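PDB 3VA7: KLLA0E08119p, which probably carboxylates urea to urea-1-carboxylate with biotin, bicarbonate and ATP, as the carboxylase portion of a longer enzyme that also hydrolyses this product. Local coordinates for residues Gly136-Ile139 with Arg140-Leu144. Sequence-based numbering, arbitrary orientation.
Sequences GDAI and RKLGL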
loop_
_atom_site.group_PDB
_atom_site.type_symbol
_atom_site.label_atom_id
_atom_site.label_comp_id
_atom_site.label_asym_id
_atom_site.label_seq_id
_atom_site.Cartn_x
_atom_site.Cartn_y
_atom_site.Cartn_z
ATOM N N GLY A 136 26.712 -23.488 -32.868
ATOM C CA GLY A 136 25.529 -24.365 -32.753
ATOM C C GLY A 136 25.901 -25.840 -32.580
ATOM O O GLY A 136 25.181 -26.634 -31.936
ATOM N N ASP A 137 27.056 -26.179 -33.135
ATOM C CA ASP A 137 27.588 -27.507 -33.088
ATOM C C ASP A 137 28.052 -27.902 -31.727
ATOM O O ASP A 137 27.603 -28.924 -31.193
ATOM C CB ASP A 137 28.793 -27.594 -33.996
ATOM C CG ASP A 137 28.664 -28.718 -34.966
ATOM O OD1 ASP A 137 27.727 -28.608 -35.817
ATOM O OD2 ASP A 137 29.460 -29.699 -34.846
ATOM N N ALA A 138 28.991 -27.121 -31.199
ATOM C CA ALA A 138 29.436 -27.263 -29.828
ATOM C C ALA A 138 28.223 -27.405 -28.863
ATOM O O ALA A 138 28.190 -28.331 -28.031
ATOM C CB ALA A 138 30.402 -26.095 -29.432
ATOM N N ILE A 139 27.218 -26.545 -29.013
ATOM C CA ILE A 139 25.981 -26.656 -28.206
ATOM C C ILE A 139 25.213 -28.000 -28.383
ATOM O O ILE A 139 24.797 -28.614 -27.384
ATOM C CB ILE A 139 25.020 -25.458 -28.434
ATOM C CG1 ILE A 139 25.679 -24.116 -28.067
ATOM C CG2 ILE A 139 23.699 -25.637 -27.674
ATOM C CD1 ILE A 139 25.024 -22.960 -28.748
ATOM N N ARG A 140 25.039 -28.448 -29.638
ATOM C CA ARG A 140 24.503 -29.799 -29.932
ATOM C C ARG A 140 25.336 -30.914 -29.312
ATOM O O ARG A 140 24.810 -31.752 -28.564
ATOM C CB ARG A 140 24.396 -30.027 -31.419
ATOM C CG ARG A 140 23.020 -29.788 -31.941
ATOM C CD ARG A 140 23.123 -29.610 -33.424
ATOM N NE ARG A 140 22.250 -28.528 -33.856
ATOM C CZ ARG A 140 22.638 -27.493 -34.603
ATOM N NH1 ARG A 140 23.910 -27.386 -35.041
ATOM N NH2 ARG A 140 21.726 -26.569 -34.923
ATOM N N LYS A 141 26.635 -30.883 -29.606
ATOM C CA LYS A 141 27.628 -31.796 -29.011
ATOM C C LYS A 141 27.615 -31.795 -27.468
ATOM O O LYS A 141 27.933 -32.802 -26.846
ATOM C CB LYS A 141 29.035 -31.503 -29.577
ATOM C CG LYS A 141 29.452 -32.378 -30.783
ATOM C CD LYS A 141 29.920 -31.589 -32.055
ATOM C CE LYS A 141 31.453 -31.332 -32.135
ATOM N NZ LYS A 141 31.830 -29.938 -32.674
ATOM N N LEU A 142 27.251 -30.680 -26.840
ATOM C CA LEU A 142 27.166 -30.659 -25.373
ATOM C C LEU A 142 25.762 -30.874 -24.782
ATOM O O LEU A 142 25.646 -31.177 -23.595
ATOM C CB LEU A 142 27.769 -29.384 -24.809
ATOM C CG LEU A 142 29.273 -29.230 -24.574
ATOM C CD1 LEU A 142 30.034 -30.520 -24.383
ATOM C CD2 LEU A 142 29.897 -28.416 -25.663
ATOM N N GLY A 143 24.715 -30.725 -25.601
ATOM C CA GLY A 143 23.317 -30.901 -25.156
ATOM C C GLY A 143 22.903 -32.335 -24.816
ATOM O O GLY A 143 22.100 -32.547 -23.906
ATOM N N LEU A 144 23.443 -33.319 -25.541
ATOM C CA LEU A 144 23.074 -34.733 -25.343
ATOM C C LEU A 144 24.020 -35.387 -24.339
ATOM O O LEU A 144 25.237 -35.319 -24.492
ATOM C CB LEU A 144 23.109 -35.504 -26.661
ATOM C CG LEU A 144 22.196 -35.207 -27.867
ATOM C CD1 LEU A 144 21.560 -33.779 -27.935
ATOM C CD2 LEU A 144 22.996 -35.532 -29.159
#
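Asp-137 and Lys-141 illustrate the i, i+4 salt bridge of an alpha-helix, here on the short helix 136-143 of the biotin carboxylase part. The lysine chain bends at chi2, chi3 and chi4 and reaches back toward the N-terminal end of the helix, crossing the Asp-137 side chain obliquely and bringing NZ to 3.2 Å from Asp-137 OD2, on the anti lone pair. Beneath this pair runs the backbone bond from Lys-141 N to Asp-137 O, 2.7 Å long and almost straight at 171°. With an alanine in place of Lys-141, the Asp-137 carboxylate would probably lose its salt-bridge mate and be freer to turn.

The Arg-140 guanidinium plane stands 82° from that of the Asp-137 carboxylate, and Asp-137 OD1 stays 4.1 Å from Arg-140 NH1, too far for a salt bridge; the arginine instead pairs through NH2 with Asp-122 of helix 118-125. Ile-139 packs on Ala-118 and Ser-121 of that helix, while Ala-138 and Leu-142 both touch Leu-294 but meet each other loosely, Ala-138 CB 4.5 Å from Leu-142 CD2. Over one face of the Arg-140 guanidinium lies the carbonyl oxygen of Gly-136, 3.4 Å from NH1 but poorly angled for a hydrogen bond.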